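Local coordinates for invasion-associated protein (Mycobacterium tuberculosis, PDB 4LJ1), which probably binds peptidoglycan in the mycobacterial cell wall through an NlpC/p60 domain that has lost its catalytic role, at residues L63-Y71 with L87-V98; G15-F23 with L108-V116. All blocks are in the same frame, centred on the assembly; numbering follows the deposited sequence. Where two conformers were deposited one is given.

Contact 1: L63-Y71 with L87-V98; sequences LPRSSGQMY and LIFYGPEGTQSV
Tyr71 and Phe89 meet edge to face where helix 67-73 packs on the first hairpin of the four-stranded antiparallel sheet in this NlpC/p60 domain. The helix segment crosses strand 87-90 at 126°, their axes 9.5 Å apart. With CG anti to the backbone N (chi1 -174°), the Tyr71 ring is directed between Phe89 on one side and Glu93 on the other. Its CB sits over the Phe89 face, a CH-pi contact 4.0 Å from the ring centroid. Next, CD1 presses on the same face, the two ring planes 71° apart. On the other flank CD2 comes 3.3 Å from Glu93 O, and CE2 passes the carboxylate oxygen Glu93 OE1; the backbone N of Gly94 lies above one face of the tyrosine. Val98 CG2 covers the opposite face of Phe89, so that ring is clamped between helix and neighbouring strand, while Met70 CB abuts its edge. Beyond the contact Tyr71 makes a cation-pi interaction with Lys76.

Ser66 caps the start of the helix itself, its OG accepting from Gln69 N. Two waters link the helix to the 91-96 turn: one donates to both Gly68 O and Glu93 O, and a second joins Gly68 N to Thr95 O. Opposite Tyr90 the returning chain carries an extra residue, Gln96 N and, weakly, Ser97 N sharing Tyr90 O in a classic beta bulge. The buried Ser67, its OG held between backbone N and carbonyl carbon, donates from that oxygen to Gly94 O over 2.7 Å, meeting it in the carbonyl plane.

Contact 2: G15-F23 with L108-V116; sequences GLSQRGVPF and LEVGDVVQV
A backbone-to-backbone contact at the protein surface joins the chain leaving helix 5-16 to the last hairpin of the central sheet. Three hydrogen bonds carry it: Gly20 N to Val114 O, Val114 N to Val21 O, and Phe23 N to Asp112 O, each 2.9 Å long. Pro22 and Val113 form a single beta bridge, so 20-23 runs along 112-114, the turn and first residue of strand 114-118, an outer strand of the NlpC/p60 sheet. Two overlapping turns, type I from Leu16 to Arg19 and type II from Gln18 to Val21, bring the chain there. Val114 wedges under the second turn, its CB 3.2 Å from Gln18 O. Deeper in, Leu108 CD2 lies against the bare backbone of Gly15, 3.3 Å from its carbonyl carbon. Leu16 CD2 reaches Val116 CG2 at 3.7 Å and also sits over one face of the Arg19 guanidinium. That arginine, bent at chi3 (-75°), returns NE to Leu16 O, which Arg19 N meets from the opposite face of the carbonyl plane. At the far end the edge of the Phe23 ring takes Val110 CG1, 3.8 Å from CD1.

Both contacts rest on one four-stranded antiparallel sheet, at its two opposite edges: contact 1 brings helix 67-73 to the 87-90/97-103 hairpin, and contact 2 brings the segment after helix 5-16 to the 106-110/114-118 hairpin. Their centres are about 17 Å apart, on opposite sides of the chain's centre, and the nearest atoms stay about 5 Å from each other. Strands 97-103 and 106-110 are sequential neighbours that connect them. Along the chain, both segments of contact 1 fall between those of contact 2. Helix 48-57 packs against residues of both, through Ile52 on Val98 and Leu51 on Leu108 and Val114. Without touching, they thus hold helix 67-73 and the N-terminal chain to opposite edges of one sheet.

Contact 1: L63-Y71 with L87-V98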
loop_
_atom_site.group_PDB
_atom_site.type_symbol
_atom_site.label_atom_id
_atom_site.label_comp_id
_atom_site.label_asym_id
_atom_site.label_seq_id
_atom_site.Cartn_x
_atom_site.Cartn_y
_atom_site.Cartn_z
ATOM N N LEU A 63 1.712 4.036 -9.683
ATOM C CA LEU A 63 1.936 2.603 -9.539
ATOM C C LEU A 63 0.917 1.791 -10.334
ATOM O O LEU A 63 -0.206 2.241 -10.540
ATOM C CB LEU A 63 1.827 2.208 -8.061
ATOM C CG LEU A 63 3.038 2.455 -7.159
ATOM C CD1 LEU A 63 3.680 3.807 -7.397
ATOM C CD2 LEU A 63 2.691 2.292 -5.685
ATOM N N PRO A 64 1.298 0.577 -10.759
ATOM C CA PRO A 64 0.293 -0.277 -11.395
ATOM C C PRO A 64 -0.781 -0.668 -10.392
ATOM O O PRO A 64 -0.541 -0.650 -9.205
ATOM C CB PRO A 64 1.089 -1.505 -11.842
ATOM C CG PRO A 64 2.282 -1.530 -10.957
ATOM C CD PRO A 64 2.571 -0.124 -10.525
ATOM N N ARG A 65 -1.956 -1.033 -10.868
ATOM C CA ARG A 65 -3.068 -1.294 -9.965
ATOM C C ARG A 65 -2.959 -2.623 -9.216
ATOM O O ARG A 65 -3.197 -2.677 -8.008
ATOM C CB ARG A 65 -4.387 -1.246 -10.722
ATOM C CG ARG A 65 -5.593 -1.297 -9.810
ATOM C CD ARG A 65 -5.764 0.003 -9.081
ATOM N NE ARG A 65 -6.888 -0.048 -8.149
ATOM C CZ ARG A 65 -7.602 1.013 -7.789
ATOM N NH1 ARG A 65 -7.272 2.230 -8.201
ATOM N NH2 ARG A 65 -8.629 0.870 -6.979
ATOM N N SER A 66 -2.666 -3.706 -9.889
ATOM C CA SER A 66 -2.743 -4.939 -9.139
ATOM C C SER A 66 -1.561 -5.112 -8.175
ATOM O O SER A 66 -0.418 -4.752 -8.489
ATOM C CB SER A 66 -2.918 -6.132 -10.030
ATOM O OG SER A 66 -1.710 -6.632 -10.459
ATOM N N SER A 67 -1.851 -5.641 -6.987
ATOM C CA SER A 67 -0.778 -5.876 -6.025
ATOM C C SER A 67 0.289 -6.803 -6.594
ATOM O O SER A 67 1.471 -6.594 -6.357
ATOM C CB SER A 67 -1.341 -6.385 -4.694
ATOM O OG SER A 67 -2.006 -7.624 -4.822
ATOM N N GLY A 68 -0.125 -7.809 -7.360
ATOM C CA GLY A 68 0.847 -8.719 -7.952
ATOM C C GLY A 68 1.783 -8.017 -8.914
ATOM O O GLY A 68 2.962 -8.350 -8.997
ATOM N N GLN A 69 1.273 -7.029 -9.636
ATOM C CA GLN A 69 2.132 -6.310 -10.577
ATOM C C GLN A 69 3.073 -5.351 -9.823
ATOM O O GLN A 69 4.254 -5.233 -10.164
ATOM C CB GLN A 69 1.316 -5.570 -11.625
ATOM C CG GLN A 69 2.184 -4.959 -12.725
ATOM C CD GLN A 69 2.923 -5.949 -13.620
ATOM O OE1 GLN A 69 2.581 -7.134 -13.702
ATOM N NE2 GLN A 69 3.953 -5.449 -14.309
ATOM N N MET A 70 2.564 -4.672 -8.807
ATOM C CA MET A 70 3.421 -3.870 -7.946
ATOM C C MET A 70 4.577 -4.704 -7.384
ATOM O O MET A 70 5.733 -4.276 -7.367
ATOM C CB MET A 70 2.640 -3.323 -6.752
ATOM C CG MET A 70 1.549 -2.289 -7.059
ATOM S SD MET A 70 0.741 -1.830 -5.495
ATOM C CE MET A 70 -0.595 -0.803 -6.089
ATOM N N TYR A 71 4.267 -5.902 -6.929
ATOM C CA TYR A 71 5.289 -6.793 -6.372
ATOM C C TYR A 71 6.326 -7.250 -7.419
ATOM O O TYR A 71 7.532 -7.211 -7.181
ATOM C CB TYR A 71 4.646 -8.033 -5.745
ATOM C CG TYR A 71 5.628 -8.924 -5.032
ATOM C CD1 TYR A 71 6.092 -8.577 -3.774
ATOM C CD2 TYR A 71 6.108 -10.108 -5.616
ATOM C CE1 TYR A 71 6.973 -9.386 -3.085
ATOM C CE2 TYR A 71 6.998 -10.915 -4.931
ATOM C CZ TYR A 71 7.429 -10.538 -3.664
ATOM O OH TYR A 71 8.305 -11.314 -2.957
ATOM N N LEU A 87 6.441 -1.171 0.840
ATOM C CA LEU A 87 5.156 -1.865 0.672
ATOM C C LEU A 87 5.256 -3.303 1.165
ATOM O O LEU A 87 6.224 -4.014 0.859
ATOM C CB LEU A 87 4.782 -1.854 -0.808
ATOM C CG LEU A 87 4.551 -0.484 -1.455
ATOM C CD1 LEU A 87 4.244 -0.668 -2.935
ATOM C CD2 LEU A 87 3.430 0.257 -0.740
ATOM N N ILE A 88 4.261 -3.697 1.943
ATOM C CA ILE A 88 4.073 -5.053 2.445
ATOM C C ILE A 88 3.028 -5.736 1.570
ATOM O O ILE A 88 2.027 -5.112 1.210
ATOM C CB ILE A 88 3.599 -4.998 3.909
ATOM C CG1 ILE A 88 4.699 -4.452 4.822
ATOM C CG2 ILE A 88 3.140 -6.384 4.393
ATOM C CD1 ILE A 88 4.201 -3.998 6.176
ATOM N N PHE A 89 3.242 -6.999 1.262
ATOM C CA PHE A 89 2.310 -7.766 0.444
ATOM C C PHE A 89 1.834 -9.012 1.155
ATOM O O PHE A 89 2.518 -9.554 2.043
ATOM C CB PHE A 89 2.953 -8.142 -0.891
ATOM C CG PHE A 89 3.296 -6.962 -1.744
ATOM C CD1 PHE A 89 4.462 -6.268 -1.553
ATOM C CD2 PHE A 89 2.429 -6.544 -2.729
ATOM C CE1 PHE A 89 4.768 -5.154 -2.320
ATOM C CE2 PHE A 89 2.729 -5.442 -3.509
ATOM C CZ PHE A 89 3.895 -4.740 -3.296
ATOM N N TYR A 90 0.673 -9.480 0.714
ATOM C CA TYR A 90 0.120 -10.763 1.094
ATOM C C TYR A 90 -0.114 -11.605 -0.145
ATOM O O TYR A 90 -0.437 -11.096 -1.217
ATOM C CB TYR A 90 -1.192 -10.568 1.923
ATOM C CG TYR A 90 -0.868 -9.917 3.243
ATOM C CD1 TYR A 90 -0.495 -10.681 4.333
ATOM C CD2 TYR A 90 -0.768 -8.542 3.369
ATOM C CE1 TYR A 90 -0.100 -10.094 5.529
ATOM C CE2 TYR A 90 -0.385 -7.954 4.566
ATOM C CZ TYR A 90 -0.019 -8.740 5.632
ATOM O OH TYR A 90 0.420 -8.175 6.806
ATOM N N GLY A 91 -0.003 -12.918 0.031
ATOM C CA GLY A 91 -0.235 -13.888 -1.020
ATOM C C GLY A 91 1.008 -14.292 -1.773
ATOM O O GLY A 91 2.034 -13.619 -1.714
ATOM N N PRO A 92 0.911 -15.366 -2.562
ATOM C CA PRO A 92 2.041 -15.775 -3.384
ATOM C C PRO A 92 2.347 -14.698 -4.410
ATOM O O PRO A 92 1.449 -14.225 -5.110
ATOM C CB PRO A 92 1.577 -17.064 -4.061
ATOM C CG PRO A 92 0.183 -17.276 -3.669
ATOM C CD PRO A 92 -0.260 -16.233 -2.713
ATOM N N GLU A 93 3.600 -14.279 -4.457
ATOM C CA GLU A 93 4.049 -13.219 -5.350
ATOM C C GLU A 93 3.202 -11.951 -5.168
ATOM O O GLU A 93 3.005 -11.192 -6.100
ATOM C CB GLU A 93 4.036 -13.680 -6.821
ATOM C CG GLU A 93 4.761 -14.983 -7.101
ATOM C CD GLU A 93 6.264 -14.909 -6.954
ATOM O OE1 GLU A 93 6.838 -13.806 -6.952
ATOM O OE2 GLU A 93 6.889 -15.986 -6.873
ATOM N N GLY A 94 2.722 -11.740 -3.950
ATOM C CA GLY A 94 2.020 -10.507 -3.619
ATOM C C GLY A 94 0.657 -10.344 -4.238
ATOM O O GLY A 94 0.161 -9.239 -4.343
ATOM N N THR A 95 0.039 -11.446 -4.652
ATOM C CA THR A 95 -1.185 -11.399 -5.429
ATOM C C THR A 95 -2.480 -11.235 -4.628
ATOM O O THR A 95 -3.539 -11.066 -5.217
ATOM C CB THR A 95 -1.315 -12.641 -6.319
ATOM O OG1 THR A 95 -1.248 -13.836 -5.524
ATOM C CG2 THR A 95 -0.254 -12.655 -7.396
ATOM N N GLN A 96 -2.427 -11.290 -3.294
ATOM C CA GLN A 96 -3.648 -11.115 -2.462
ATOM C C GLN A 96 -3.908 -9.662 -2.102
ATOM O O GLN A 96 -5.006 -9.170 -2.310
ATOM C CB GLN A 96 -3.628 -11.995 -1.204
ATOM C CG GLN A 96 -4.848 -11.827 -0.311
ATOM C CD GLN A 96 -4.840 -12.733 0.903
ATOM O OE1 GLN A 96 -3.833 -13.329 1.262
ATOM N NE2 GLN A 96 -5.988 -12.828 1.548
ATOM N N SER A 97 -2.932 -8.955 -1.542
ATOM C CA SER A 97 -3.139 -7.581 -1.087
ATOM C C SER A 97 -1.814 -6.866 -0.897
ATOM O O SER A 97 -0.738 -7.463 -0.999
ATOM C CB SER A 97 -3.924 -7.564 0.231
ATOM O OG SER A 97 -4.501 -6.280 0.417
ATOM N N VAL A 98 -1.914 -5.574 -0.587
ATOM C CA VAL A 98 -0.783 -4.684 -0.333
ATOM C C VAL A 98 -1.124 -3.739 0.796
ATOM O O VAL A 98 -2.304 -3.370 0.950
ATOM C CB VAL A 98 -0.376 -3.935 -1.638
ATOM C CG1 VAL A 98 -1.522 -3.062 -2.182
ATOM C CG2 VAL A 98 0.900 -3.126 -1.450
HETATM O O HOH W 1 3.679 -10.888 -8.691
HETATM O O HOH W 2 -2.769 -9.169 -7.769
#

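Contact 2: G15-F23 with L108-V116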
loop_
_atom_site.group_PDB
_atom_site.type_symbol
_atom_site.label_atom_id
_atom_site.label_comp_id
_atom_site.label_asym_id
_atom_site.label_seq_id
_atom_site.Cartn_x
_atom_site.Cartn_y
_atom_site.Cartn_z
ATOM N N GLY A 15 -1.527 8.856 2.890
ATOM C CA GLY A 15 -2.225 7.657 3.340
ATOM C C GLY A 15 -2.997 7.849 4.636
ATOM O O GLY A 15 -4.170 7.496 4.744
ATOM N N LEU A 16 -2.302 8.386 5.645
ATOM C CA LEU A 16 -2.912 8.600 6.953
ATOM C C LEU A 16 -4.123 9.541 6.912
ATOM O O LEU A 16 -5.045 9.389 7.696
ATOM C CB LEU A 16 -1.882 9.119 7.960
ATOM C CG LEU A 16 -0.805 8.124 8.410
ATOM C CD1 LEU A 16 0.216 8.849 9.282
ATOM C CD2 LEU A 16 -1.419 6.946 9.160
ATOM N N SER A 17 -4.135 10.497 5.986
ATOM C CA SER A 17 -5.276 11.391 5.850
ATOM C C SER A 17 -6.568 10.680 5.466
ATOM O O SER A 17 -7.641 11.254 5.580
ATOM C CB SER A 17 -4.983 12.481 4.815
ATOM O OG SER A 17 -5.026 12.009 3.470
ATOM N N GLN A 18 -6.475 9.450 4.981
ATOM C CA GLN A 18 -7.631 8.670 4.534
ATOM C C GLN A 18 -8.125 7.670 5.581
ATOM O O GLN A 18 -9.016 6.895 5.289
ATOM C CB GLN A 18 -7.307 7.946 3.220
ATOM C CG GLN A 18 -6.822 8.886 2.131
ATOM C CD GLN A 18 -7.859 9.959 1.829
ATOM O OE1 GLN A 18 -8.999 9.653 1.486
ATOM N NE2 GLN A 18 -7.489 11.225 2.051
ATOM N N ARG A 19 -7.580 7.705 6.795
ATOM C CA ARG A 19 -8.054 6.817 7.843
ATOM C C ARG A 19 -9.560 6.967 8.033
ATOM O O ARG A 19 -10.087 8.083 8.036
ATOM C CB ARG A 19 -7.354 7.112 9.170
ATOM C CG ARG A 19 -5.949 6.522 9.233
ATOM C CD ARG A 19 -5.205 6.941 10.469
ATOM N NE ARG A 19 -4.758 8.326 10.386
ATOM C CZ ARG A 19 -4.058 8.921 11.338
ATOM N NH1 ARG A 19 -3.658 10.179 11.198
ATOM N NH2 ARG A 19 -3.731 8.268 12.447
ATOM N N GLY A 20 -10.242 5.839 8.146
ATOM C CA GLY A 20 -11.680 5.787 8.334
ATOM C C GLY A 20 -12.481 5.746 7.046
ATOM O O GLY A 20 -13.676 5.521 7.110
ATOM N N VAL A 21 -11.864 5.988 5.890
ATOM C CA VAL A 21 -12.587 5.857 4.630
ATOM C C VAL A 21 -12.964 4.397 4.428
ATOM O O VAL A 21 -12.130 3.521 4.640
ATOM C CB VAL A 21 -11.738 6.404 3.457
ATOM C CG1 VAL A 21 -12.367 6.046 2.122
ATOM C CG2 VAL A 21 -11.536 7.919 3.569
ATOM N N PRO A 22 -14.216 4.104 4.046
ATOM C CA PRO A 22 -14.612 2.693 3.894
ATOM C C PRO A 22 -13.925 1.943 2.775
ATOM O O PRO A 22 -13.542 2.508 1.758
ATOM C CB PRO A 22 -16.129 2.761 3.626
ATOM C CG PRO A 22 -16.537 4.134 3.869
ATOM C CD PRO A 22 -15.353 5.027 3.864
ATOM N N PHE A 23 -13.839 0.627 2.970
ATOM C CA PHE A 23 -13.543 -0.268 1.872
ATOM C C PHE A 23 -14.601 -0.132 0.773
ATOM O O PHE A 23 -15.808 -0.075 1.055
ATOM C CB PHE A 23 -13.514 -1.724 2.366
ATOM C CG PHE A 23 -13.306 -2.715 1.255
ATOM C CD1 PHE A 23 -12.053 -2.900 0.699
ATOM C CD2 PHE A 23 -14.378 -3.367 0.677
ATOM C CE1 PHE A 23 -11.864 -3.787 -0.367
ATOM C CE2 PHE A 23 -14.190 -4.242 -0.379
ATOM C CZ PHE A 23 -12.937 -4.437 -0.905
ATOM N N LEU A 108 -0.369 0.673 7.285
ATOM C CA LEU A 108 -1.626 1.269 6.857
ATOM C C LEU A 108 -2.241 0.308 5.830
ATOM O O LEU A 108 -1.624 0.015 4.813
ATOM C CB LEU A 108 -1.373 2.642 6.224
ATOM C CG LEU A 108 -2.626 3.414 5.837
ATOM C CD1 LEU A 108 -3.403 3.873 7.053
ATOM C CD2 LEU A 108 -2.276 4.592 4.927
ATOM N N GLU A 109 -3.441 -0.170 6.140
ATOM C CA GLU A 109 -4.133 -1.139 5.329
ATOM C C GLU A 109 -5.575 -0.730 5.106
ATOM O O GLU A 109 -6.072 0.213 5.713
ATOM C CB GLU A 109 -4.098 -2.519 5.999
ATOM C CG GLU A 109 -4.863 -2.553 7.303
ATOM C CD GLU A 109 -5.081 -3.945 7.811
ATOM O OE1 GLU A 109 -4.846 -4.914 7.057
ATOM O OE2 GLU A 109 -5.585 -4.066 8.923
ATOM N N VAL A 110 -6.266 -1.467 4.252
ATOM C CA VAL A 110 -7.711 -1.336 4.138
ATOM C C VAL A 110 -8.334 -2.598 4.695
ATOM O O VAL A 110 -8.175 -3.674 4.135
ATOM C CB VAL A 110 -8.186 -1.074 2.696
ATOM C CG1 VAL A 110 -9.677 -0.769 2.709
ATOM C CG2 VAL A 110 -7.416 0.073 2.073
ATOM N N GLY A 111 -8.981 -2.459 5.847
ATOM C CA GLY A 111 -9.848 -3.493 6.413
ATOM C C GLY A 111 -11.274 -3.170 6.037
ATOM O O GLY A 111 -11.559 -2.953 4.875
ATOM N N ASP A 112 -12.178 -3.086 7.007
ATOM C CA ASP A 112 -13.495 -2.527 6.711
ATOM C C ASP A 112 -13.409 -1.026 6.378
ATOM O O ASP A 112 -14.257 -0.492 5.662
ATOM C CB ASP A 112 -14.462 -2.710 7.877
ATOM C CG ASP A 112 -14.808 -4.157 8.131
ATOM O OD1 ASP A 112 -14.629 -4.994 7.224
ATOM O OD2 ASP A 112 -15.266 -4.454 9.244
ATOM N N VAL A 113 -12.384 -0.373 6.927
ATOM C CA VAL A 113 -12.000 1.006 6.640
ATOM C C VAL A 113 -10.480 1.071 6.503
ATOM O O VAL A 113 -9.755 0.152 6.921
ATOM C CB VAL A 113 -12.492 1.992 7.758
ATOM C CG1 VAL A 113 -14.007 1.968 7.865
ATOM C CG2 VAL A 113 -11.834 1.715 9.109
ATOM N N VAL A 114 -9.981 2.165 5.947
ATOM C CA VAL A 114 -8.567 2.460 5.964
ATOM C C VAL A 114 -8.132 2.648 7.422
ATOM O O VAL A 114 -8.767 3.394 8.191
ATOM C CB VAL A 114 -8.279 3.777 5.193
ATOM C CG1 VAL A 114 -6.806 4.151 5.316
ATOM C CG2 VAL A 114 -8.675 3.651 3.710
ATOM N N GLN A 115 -7.081 1.948 7.838
ATOM C CA GLN A 115 -6.712 1.907 9.251
ATOM C C GLN A 115 -5.271 1.523 9.458
ATOM O O GLN A 115 -4.687 0.822 8.638
ATOM C CB GLN A 115 -7.609 0.934 10.012
ATOM C CG GLN A 115 -7.414 -0.507 9.565
ATOM C CD GLN A 115 -8.554 -1.424 9.937
ATOM O OE1 GLN A 115 -9.588 -0.992 10.441
ATOM N NE2 GLN A 115 -8.358 -2.709 9.710
ATOM N N VAL A 116 -4.693 1.978 10.572
ATOM C CA VAL A 116 -3.382 1.553 11.017
ATOM C C VAL A 116 -3.560 0.298 11.867
ATOM O O VAL A 116 -4.433 0.231 12.727
ATOM C CB VAL A 116 -2.688 2.657 11.833
ATOM C CG1 VAL A 116 -1.369 2.165 12.406
ATOM C CG2 VAL A 116 -2.490 3.927 10.999
#